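Side-chain contacts in tungstate ABC transporter, periplasmic tungstate-binding protein (Geobacter sulfurreducens, PDB 3LR1), which probably captures tungstate in the periplasm and hands it to the membrane part of an ABC transporter for import: residues Pro26-Glu29 against Lys30-Val34; Asp67-Ala71 against Asp72-Val76; Lys92-Ala96 against Gly97-Ala101; Lys100-Thr103 against Ala104-Leu108. All coordinates share one frame; numbering follows the deposited sequence.

Contact 1 of 4, residues Pro26-Glu29 against Lys30-Val34; sequences PPFE and KKNNV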
loop_
_atom_site.group_PDB
_atom_site.type_symbol
_atom_site.label_atom_id
_atom_site.label_comp_id
_atom_site.label_asym_id
_atom_site.label_seq_id
_atom_site.Cartn_x
_atom_site.Cartn_y
_atom_site.Cartn_z
ATOM N N PRO A 26 -3.032 5.692 -18.052
ATOM C CA PRO A 26 -3.097 6.228 -19.419
ATOM C C PRO A 26 -4.362 5.997 -20.254
ATOM O O PRO A 26 -4.821 6.947 -20.948
ATOM C CB PRO A 26 -1.843 5.691 -20.068
ATOM C CG PRO A 26 -0.843 5.630 -18.922
ATOM C CD PRO A 26 -1.711 5.100 -17.763
ATOM N N PRO A 27 -4.954 4.800 -20.207
ATOM C CA PRO A 27 -6.219 4.676 -20.936
ATOM C C PRO A 27 -7.309 5.597 -20.452
ATOM O O PRO A 27 -8.058 6.095 -21.260
ATOM C CB PRO A 27 -6.616 3.248 -20.694
ATOM C CG PRO A 27 -5.279 2.559 -20.291
ATOM C CD PRO A 27 -4.599 3.549 -19.491
ATOM N N PHE A 28 -7.384 5.838 -19.139
ATOM C CA PHE A 28 -8.323 6.831 -18.566
ATOM C C PHE A 28 -7.978 8.231 -19.035
ATOM O O PHE A 28 -8.875 9.012 -19.413
ATOM C CB PHE A 28 -8.319 6.755 -17.049
ATOM C CG PHE A 28 -9.200 7.750 -16.380
ATOM C CD1 PHE A 28 -10.544 7.504 -16.312
ATOM C CD2 PHE A 28 -8.682 8.991 -15.912
ATOM C CE1 PHE A 28 -11.424 8.464 -15.750
ATOM C CE2 PHE A 28 -9.501 9.944 -15.303
ATOM C CZ PHE A 28 -10.873 9.701 -15.218
ATOM N N GLU A 29 -6.696 8.578 -18.999
ATOM C CA GLU A 29 -6.263 9.907 -19.453
ATOM C C GLU A 29 -6.635 10.160 -20.907
ATOM O O GLU A 29 -7.157 11.229 -21.263
ATOM C CB GLU A 29 -4.768 10.093 -19.207
ATOM C CG GLU A 29 -4.406 10.117 -17.687
ATOM C CD GLU A 29 -2.898 10.103 -17.384
ATOM O OE1 GLU A 29 -2.152 9.272 -17.985
ATOM O OE2 GLU A 29 -2.464 10.921 -16.541
ATOM N N LYS A 30 -6.409 9.149 -21.746
ATOM C CA LYS A 30 -6.747 9.262 -23.170
ATOM C C LYS A 30 -8.241 9.377 -23.350
ATOM O O LYS A 30 -8.722 10.207 -24.121
ATOM C CB LYS A 30 -6.191 8.055 -23.921
ATOM C CG LYS A 30 -6.380 8.120 -25.410
ATOM C CD LYS A 30 -5.620 6.994 -26.119
ATOM C CE LYS A 30 -5.702 7.174 -27.623
ATOM N NZ LYS A 30 -5.084 8.420 -28.160
ATOM N N LYS A 31 -9.002 8.552 -22.647
ATOM C CA LYS A 31 -10.452 8.552 -22.885
ATOM C C LYS A 31 -11.085 9.888 -22.505
ATOM O O LYS A 31 -12.001 10.348 -23.179
ATOM C CB LYS A 31 -11.049 7.412 -22.081
ATOM C CG LYS A 31 -12.610 7.299 -22.142
ATOM C CD LYS A 31 -13.072 6.027 -21.458
ATOM C CE LYS A 31 -14.571 5.876 -21.751
ATOM N NZ LYS A 31 -15.028 4.594 -21.302
ATOM N N ASN A 32 -10.574 10.520 -21.453
ATOM C CA ASN A 32 -11.196 11.736 -20.928
ATOM C C ASN A 32 -10.471 13.028 -21.243
ATOM O O ASN A 32 -10.966 14.124 -20.936
ATOM C CB ASN A 32 -11.385 11.538 -19.434
ATOM C CG ASN A 32 -12.341 10.436 -19.131
ATOM O OD1 ASN A 32 -11.961 9.280 -18.827
ATOM N ND2 ASN A 32 -13.601 10.742 -19.271
ATOM N N ASN A 33 -9.355 12.934 -21.912
ATOM C CA ASN A 33 -8.511 14.095 -22.265
ATOM C C ASN A 33 -8.129 14.833 -20.977
ATOM O O ASN A 33 -8.346 16.064 -20.834
ATOM C CB ASN A 33 -9.189 15.081 -23.226
ATOM C CG ASN A 33 -8.168 16.134 -23.790
ATOM O OD1 ASN A 33 -6.941 15.871 -23.871
ATOM N ND2 ASN A 33 -8.664 17.276 -24.193
ATOM N N VAL A 34 -7.539 14.086 -20.070
ATOM C CA VAL A 34 -7.137 14.641 -18.765
ATOM C C VAL A 34 -5.796 14.095 -18.365
ATOM O O VAL A 34 -5.335 13.076 -18.877
ATOM C CB VAL A 34 -8.131 14.339 -17.674
ATOM C CG1 VAL A 34 -9.507 14.898 -18.063
ATOM C CG2 VAL A 34 -8.236 12.845 -17.464
#

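Contact 2 of 4, residues Asp67-Ala71 against Asp72-Val76; sequences DKFVA and DGFGV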
loop_
_atom_site.group_PDB
_atom_site.type_symbol
_atom_site.label_atom_id
_atom_site.label_comp_id
_atom_site.label_asym_id
_atom_site.label_seq_id
_atom_site.Cartn_x
_atom_site.Cartn_y
_atom_site.Cartn_z
ATOM N N ASP A 67 -12.230 4.355 6.596
ATOM C CA ASP A 67 -13.552 4.402 7.219
ATOM C C ASP A 67 -13.819 5.708 7.914
ATOM O O ASP A 67 -14.931 6.244 7.833
ATOM C CB ASP A 67 -13.765 3.226 8.173
ATOM C CG ASP A 67 -13.951 1.881 7.436
ATOM O OD1 ASP A 67 -14.129 1.784 6.187
ATOM O OD2 ASP A 67 -13.902 0.875 8.115
ATOM N N LYS A 68 -12.818 6.211 8.631
ATOM C CA LYS A 68 -12.938 7.476 9.330
ATOM C C LYS A 68 -13.115 8.631 8.362
ATOM O O LYS A 68 -13.852 9.520 8.610
ATOM C CB LYS A 68 -11.721 7.725 10.256
ATOM C CG LYS A 68 -11.882 8.945 11.120
ATOM C CD LYS A 68 -10.808 9.124 12.188
ATOM C CE LYS A 68 -11.027 10.406 12.961
ATOM N NZ LYS A 68 -10.756 11.621 12.171
ATOM N N PHE A 69 -12.399 8.601 7.254
ATOM C CA PHE A 69 -12.452 9.643 6.225
ATOM C C PHE A 69 -13.852 9.746 5.635
ATOM O O PHE A 69 -14.359 10.845 5.389
ATOM C CB PHE A 69 -11.400 9.310 5.172
ATOM C CG PHE A 69 -11.127 10.394 4.155
ATOM C CD1 PHE A 69 -10.310 11.441 4.455
ATOM C CD2 PHE A 69 -11.637 10.318 2.899
ATOM C CE1 PHE A 69 -10.033 12.452 3.470
ATOM C CE2 PHE A 69 -11.397 11.294 1.917
ATOM C CZ PHE A 69 -10.586 12.344 2.211
ATOM N N VAL A 70 -14.467 8.588 5.434
ATOM C CA VAL A 70 -15.840 8.495 4.974
ATOM C C VAL A 70 -16.820 8.936 6.054
ATOM O O VAL A 70 -17.702 9.751 5.785
ATOM C CB VAL A 70 -16.212 7.114 4.410
ATOM C CG1 VAL A 70 -17.777 6.947 4.245
ATOM C CG2 VAL A 70 -15.453 6.738 3.096
ATOM N N ALA A 71 -16.645 8.449 7.277
ATOM C CA ALA A 71 -17.505 8.798 8.413
ATOM C C ALA A 71 -17.482 10.297 8.690
ATOM O O ALA A 71 -18.520 10.908 9.013
ATOM C CB ALA A 71 -17.081 8.015 9.682
ATOM N N ASP A 72 -16.294 10.871 8.527
ATOM C CA ASP A 72 -16.084 12.295 8.713
ATOM C C ASP A 72 -16.644 13.159 7.581
ATOM O O ASP A 72 -16.646 14.383 7.682
ATOM C CB ASP A 72 -14.582 12.578 8.833
ATOM C CG ASP A 72 -13.986 12.193 10.168
ATOM O OD1 ASP A 72 -14.678 11.807 11.152
ATOM O OD2 ASP A 72 -12.738 12.269 10.227
ATOM N N GLY A 73 -17.165 12.542 6.530
ATOM C CA GLY A 73 -17.781 13.273 5.457
ATOM C C GLY A 73 -16.839 13.692 4.358
ATOM O O GLY A 73 -17.277 14.346 3.417
ATOM N N PHE A 74 -15.556 13.374 4.458
ATOM C CA PHE A 74 -14.601 13.879 3.441
ATOM C C PHE A 74 -14.584 13.085 2.170
ATOM O O PHE A 74 -14.282 13.616 1.145
ATOM C CB PHE A 74 -13.184 13.901 3.981
ATOM C CG PHE A 74 -13.014 14.867 5.107
ATOM C CD1 PHE A 74 -13.221 16.240 4.900
ATOM C CD2 PHE A 74 -12.620 14.449 6.334
ATOM C CE1 PHE A 74 -13.074 17.143 5.954
ATOM C CE2 PHE A 74 -12.503 15.365 7.420
ATOM C CZ PHE A 74 -12.715 16.692 7.213
ATOM N N GLY A 75 -14.810 11.789 2.301
ATOM C CA GLY A 75 -14.752 10.884 1.204
ATOM C C GLY A 75 -16.123 10.278 0.924
ATOM O O GLY A 75 -16.904 9.881 1.838
ATOM N N VAL A 76 -16.398 10.115 -0.340
ATOM C CA VAL A 76 -17.660 9.564 -0.744
ATOM C C VAL A 76 -17.476 8.509 -1.823
ATOM O O VAL A 76 -16.485 8.504 -2.584
ATOM C CB VAL A 76 -18.633 10.674 -1.170
ATOM C CG1 VAL A 76 -19.168 11.474 0.088
ATOM C CG2 VAL A 76 -17.970 11.560 -2.187
HETATM O O HOH W 1 -18.807 10.559 3.546
#

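Contact 3 of 4, residues Lys92-Ala96 against Gly97-Ala101; sequences KNDPA and GIAKA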
loop_
_atom_site.group_PDB
_atom_site.type_symbol
_atom_site.label_atom_id
_atom_site.label_comp_id
_atom_site.label_asym_id
_atom_site.label_seq_id
_atom_site.Cartn_x
_atom_site.Cartn_y
_atom_site.Cartn_z
ATOM N N LYS A 92 18.771 -14.600 1.455
ATOM C CA LYS A 92 18.523 -15.787 0.676
ATOM C C LYS A 92 18.887 -17.104 1.344
ATOM O O LYS A 92 18.504 -18.144 0.881
ATOM C CB LYS A 92 19.110 -15.686 -0.710
ATOM C CG LYS A 92 20.572 -15.944 -0.849
ATOM C CD LYS A 92 20.863 -15.985 -2.296
ATOM C CE LYS A 92 22.314 -15.907 -2.621
ATOM N NZ LYS A 92 22.583 -16.892 -3.683
ATOM N N ASN A 93 19.593 -17.018 2.457
ATOM C CA ASN A 93 19.957 -18.171 3.258
ATOM C C ASN A 93 19.112 -18.354 4.523
ATOM O O ASN A 93 19.404 -19.163 5.355
ATOM C CB ASN A 93 21.457 -18.136 3.568
ATOM C CG ASN A 93 21.773 -17.338 4.756
ATOM O OD1 ASN A 93 22.598 -17.707 5.543
ATOM N ND2 ASN A 93 21.109 -16.250 4.907
ATOM N N ASP A 94 18.074 -17.549 4.647
ATOM C CA ASP A 94 16.982 -17.756 5.553
ATOM C C ASP A 94 17.392 -18.407 6.848
ATOM O O ASP A 94 17.060 -19.519 7.072
ATOM C CB ASP A 94 15.937 -18.606 4.826
ATOM C CG ASP A 94 14.709 -18.858 5.638
ATOM O OD1 ASP A 94 14.503 -18.232 6.639
ATOM O OD2 ASP A 94 13.974 -19.732 5.269
ATOM N N PRO A 95 18.094 -17.689 7.707
ATOM C CA PRO A 95 18.622 -18.281 8.950
ATOM C C PRO A 95 17.537 -18.731 9.917
ATOM O O PRO A 95 17.757 -19.684 10.698
ATOM C CB PRO A 95 19.408 -17.137 9.590
ATOM C CG PRO A 95 19.626 -16.153 8.541
ATOM C CD PRO A 95 18.600 -16.314 7.499
ATOM N N ALA A 96 16.398 -18.043 9.887
ATOM C CA ALA A 96 15.281 -18.398 10.735
ATOM C C ALA A 96 14.475 -19.592 10.173
ATOM O O ALA A 96 13.620 -20.146 10.848
ATOM C CB ALA A 96 14.393 -17.166 10.968
ATOM N N GLY A 97 14.761 -19.986 8.934
ATOM C CA GLY A 97 14.085 -21.110 8.304
ATOM C C GLY A 97 12.620 -20.853 8.082
ATOM O O GLY A 97 11.782 -21.754 8.212
ATOM N N ILE A 98 12.281 -19.628 7.710
ATOM C CA ILE A 98 10.868 -19.295 7.527
ATOM C C ILE A 98 10.281 -19.905 6.264
ATOM O O ILE A 98 9.043 -19.994 6.182
ATOM C CB ILE A 98 10.500 -17.781 7.653
ATOM C CG1 ILE A 98 10.885 -16.985 6.436
ATOM C CG2 ILE A 98 11.019 -17.156 8.947
ATOM C CD1 ILE A 98 10.277 -15.603 6.436
ATOM N N ALA A 99 11.124 -20.410 5.346
ATOM C CA ALA A 99 10.616 -21.054 4.129
ATOM C C ALA A 99 9.852 -22.313 4.495
ATOM O O ALA A 99 9.017 -22.768 3.732
ATOM C CB ALA A 99 11.750 -21.399 3.146
ATOM N N LYS A 100 10.111 -22.865 5.671
ATOM C CA LYS A 100 9.344 -24.002 6.138
ATOM C C LYS A 100 8.024 -23.674 6.846
ATOM O O LYS A 100 7.268 -24.606 7.181
ATOM C CB LYS A 100 10.217 -24.890 6.991
ATOM C CG LYS A 100 10.374 -24.528 8.460
ATOM C CD LYS A 100 11.124 -25.705 9.197
ATOM C CE LYS A 100 12.438 -26.219 8.426
ATOM N NZ LYS A 100 13.115 -27.418 9.099
ATOM N N ALA A 101 7.726 -22.377 7.027
ATOM C CA ALA A 101 6.471 -21.930 7.656
ATOM C C ALA A 101 5.259 -22.167 6.751
ATOM O O ALA A 101 5.338 -22.033 5.530
ATOM C CB ALA A 101 6.570 -20.490 8.008
#

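Contact 4 of 4, residues Lys100-Thr103 against Ala104-Leu108; sequences KAKT and AAEAL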
loop_
_atom_site.group_PDB
_atom_site.type_symbol
_atom_site.label_atom_id
_atom_site.label_comp_id
_atom_site.label_asym_id
_atom_site.label_seq_id
_atom_site.Cartn_x
_atom_site.Cartn_y
_atom_site.Cartn_z
ATOM N N LYS A 100 10.111 -22.865 5.671
ATOM C CA LYS A 100 9.344 -24.002 6.138
ATOM C C LYS A 100 8.024 -23.674 6.846
ATOM O O LYS A 100 7.268 -24.606 7.181
ATOM C CB LYS A 100 10.217 -24.890 6.991
ATOM C CG LYS A 100 10.374 -24.528 8.460
ATOM C CD LYS A 100 11.124 -25.705 9.197
ATOM C CE LYS A 100 12.438 -26.219 8.426
ATOM N NZ LYS A 100 13.115 -27.418 9.099
ATOM N N ALA A 101 7.726 -22.377 7.027
ATOM C CA ALA A 101 6.471 -21.930 7.656
ATOM C C ALA A 101 5.259 -22.167 6.751
ATOM O O ALA A 101 5.338 -22.033 5.530
ATOM C CB ALA A 101 6.570 -20.490 8.008
ATOM N N LYS A 102 4.130 -22.540 7.348
ATOM C CA LYS A 102 2.933 -22.820 6.577
ATOM C C LYS A 102 1.961 -21.648 6.566
ATOM O O LYS A 102 1.058 -21.582 5.736
ATOM C CB LYS A 102 2.233 -24.093 7.118
ATOM C CG LYS A 102 3.101 -25.362 7.220
ATOM C CD LYS A 102 3.685 -25.821 5.895
ATOM C CE LYS A 102 4.736 -26.946 6.124
ATOM N NZ LYS A 102 5.576 -27.199 4.895
ATOM N N THR A 103 2.116 -20.725 7.500
ATOM C CA THR A 103 1.276 -19.520 7.525
ATOM C C THR A 103 2.154 -18.320 7.871
ATOM O O THR A 103 3.258 -18.467 8.418
ATOM C CB THR A 103 0.178 -19.591 8.571
ATOM O OG1 THR A 103 0.768 -19.640 9.867
ATOM C CG2 THR A 103 -0.777 -20.859 8.380
ATOM N N ALA A 104 1.658 -17.134 7.597
ATOM C CA ALA A 104 2.405 -15.939 7.948
ATOM C C ALA A 104 2.569 -15.776 9.454
ATOM O O ALA A 104 3.623 -15.369 9.917
ATOM C CB ALA A 104 1.760 -14.672 7.336
ATOM N N ALA A 105 1.561 -16.137 10.228
ATOM C CA ALA A 105 1.690 -16.064 11.686
ATOM C C ALA A 105 2.793 -16.999 12.178
ATOM O O ALA A 105 3.623 -16.599 12.996
ATOM C CB ALA A 105 0.401 -16.360 12.330
ATOM N N GLU A 106 2.843 -18.221 11.674
ATOM C CA GLU A 106 3.925 -19.116 12.027
ATOM C C GLU A 106 5.294 -18.549 11.651
ATOM O O GLU A 106 6.242 -18.685 12.409
ATOM C CB GLU A 106 3.749 -20.473 11.378
ATOM C CG GLU A 106 4.709 -21.495 11.840
ATOM C CD GLU A 106 4.337 -22.882 11.345
ATOM O OE1 GLU A 106 4.299 -23.075 10.139
ATOM O OE2 GLU A 106 4.083 -23.813 12.137
ATOM N N ALA A 107 5.388 -17.959 10.468
ATOM C CA ALA A 107 6.672 -17.390 10.002
ATOM C C ALA A 107 7.134 -16.319 10.970
ATOM O O ALA A 107 8.310 -16.256 11.337
ATOM C CB ALA A 107 6.555 -16.798 8.520
ATOM N N LEU A 108 6.229 -15.438 11.368
ATOM C CA LEU A 108 6.619 -14.338 12.251
ATOM C C LEU A 108 7.034 -14.941 13.618
ATOM O O LEU A 108 8.074 -14.580 14.196
ATOM C CB LEU A 108 5.482 -13.321 12.380
ATOM C CG LEU A 108 5.096 -12.583 11.082
ATOM C CD1 LEU A 108 3.912 -11.552 11.383
ATOM C CD2 LEU A 108 6.277 -11.861 10.490
HETATM O O HOH W 2 6.200 -25.885 9.301
#

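Contact 1 of 4, residues Pro26-Glu29 against Lys30-Val34
Phe28 turns its ring toward the end of its own helix, where Asn32 and Val34 meet it. The ring swings out on the side opposite the residue's own amide (chi1 178°), which puts it next to residues four and six places further on. The outer end of the Asn32 amide lies over one face of the ring, toward its rim, with the two planes 42° apart. Val34 comes in obliquely, its CG2 3.8 Å from Phe28 CE2.

The side chain of Glu29 takes another course. Its CB and CG pass beside the carbonyl oxygen of Val34, and the approach is tight, with Glu29 CB 3.1 Å from Val34 O. The chain then runs on extended, and OE2 takes the N-H of Val36, so the carboxylate ties the helix to the strand that follows.

Helical bonds run along the backbone, from Lys30 N to Pro26 O (2.8 Å) and from Lys31 N to Pro27 O (3.0 Å). Asn33, with positive phi, breaks the helix, and Val34 N reaches back 3.1 Å to Glu29 O, in the carbonyl plane and on a lone pair.

This is the C-terminal end of helix 20-32, leading into strand 35-41. Phe28 rests on Lys219 and Leu220 of helix 214-224 and Val34 on Leu216, while Pro27 touches Tyr223 and also Glu228 and Ile232 of helix 227-235.

Contact 2 of 4, residues Asp67-Ala71 against Asp72-Val76
Lys68 and Asp72 form the charged pair at this helix end. The lysine chain runs out straight and then bends at its last torsion (chi4 -70°), bringing NZ back to 2.9 Å from Asp72 OD2, on the syn lone pair of that oxygen.

The aromatic contact is made chiefly by a CB. Phe74 CB sits over the middle of the Phe69 ring, 3.5 Å from its centroid and 14° off the normal, a CH-pi contact. The two rings themselves meet obliquely, their planes 39° apart. Gly75 also packs on Phe69, with Gly75 CA 3.5 Å from Phe69 CE2; a side chain there would run into the ring. Replacing Phe69 with an alanine takes the ring away and is likely to open a gap under Phe74 CB and Gly75, leaving both less firmly placed.

Among the backbone bonds, Gly73 N reaches Val70 O (2.9 Å) and Phe74 N reaches Phe69 O (2.9 Å), closing a Schellman motif with Gly73 at positive phi. Phe69 O is gripped twice, since Gly75 N donates to it as well, at 3.3 Å and from above the carbonyl plane. A water donates to both Val70 O and Gly75 O, bridging the helix end and the start of the strand.

The turn joins helix 63-71 to strand 75-76, where Val76 pairs through its backbone with Ala203. Phe69 reaches Leu47 and Glu51 of helix 43-51 and, with Val70, Met202 of strand 197-204.

Contact 3 of 4, residues Lys92-Ala96 against Gly97-Ala101
Asp94 reaches forward with its carboxylate to the backbone of Ile98 and Ala99. With chi1 at -178° the carboxylate swings away from its own amide, and both oxygens face the residues ahead. OD1 takes Ile98 N at 2.8 Å on its syn lone pair, and OD2 takes Ala99 N at 2.9 Å, also on the syn side but 20° out of the carboxylate plane. OD1 has a further hydrogen bond with the hydroxyl of Tyr167, so the group is fixed in rotation by three partners. The main chain adds its own link, Gly97 N bonding to Asp94 O at 3.0 Å to close a type I turn. With an alanine in place of Asp94, the N-H groups of Ile98 and Ala99 and the Tyr167 hydroxyl would probably lose their common partner, leaving the turn freer to shift.

Pro95 occupies the second place of the turn and lies against Tyr167. Ala96 follows, its N bonded to the same tyrosine hydroxyl and its CB 3.9 Å from Ile98 CG2; both side chains also touch Leu111 of helix 104-114. Gly97 then swings the chain over at positive phi, where a CB would clash with Ala96 O.

What results is a type I beta turn running straight into a short 3-10 segment, 98-100, whose first amides are received by an aspartate carboxylate, within the loop between strand 78-90 and helix 104-114.

Contact 4 of 4, residues Lys100-Thr103 against Ala104-Leu108
Thr103 O accepts Ala107 N at 3.0 Å, the first main-chain bond of helix 104-114, and Leu108 N follows on Ala104 O. Before it the chain is extended at Thr103, and the loop folds back far enough for the CA atoms of Ala101 and Ala107 to stand 5.1 Å apart.

Thr103 and Glu106 then cross at about a right angle and bond in opposite directions along the chain. The threonine hydroxyl lies between its own N and carbonyl carbon (chi1 64°), which turns OG1 toward the helix, where it accepts Glu106 N at 3.1 Å in a nearly straight bond. Glu106 sends its extended chain back to the loop, and OE1 accepts Lys102 N at 2.8 Å, approached nearly along the C-O line. The lysine chain runs side by side with Glu106, but NZ is 6.8 Å from OE1, so it is the backbone amide that holds the carboxylate. A water donates to Lys100 O and, weakly, to the same OE1. Ala101 CB also packs 3.7 Å from Ala107 CB, while Ala107 and Leu108 both touch Ile88 of strand 78-90.

Thr103 is thus the N-cap of the helix. The returning glutamate resembles a capping box but bonds to the residue before the cap, and its negative charge at this end would probably suit the helix dipole.

How the contacts relate
Contacts 3 and 4 are consecutive. They share Lys100 and Ala101, their centres are 10 Å apart, and they touch where Ile98 CG2 lies 3.7 Å from Ala107 O, so together they carry the chain from strand 78-90 into helix 104-114. Contacts 1 and 2 both lie at C-terminal helix ends leading into strands, with centres 27 Å apart and no touch. Contact 3 sits across the chain's centre from both, about 45 Å from contact 1 and 42 Å from contact 2, centre to centre, in keeping with a two-lobed periplasmic binding protein. A bound tungsten ion lies about 8 Å from the side chain of Glu29 in contact 1, too far for direct coordination.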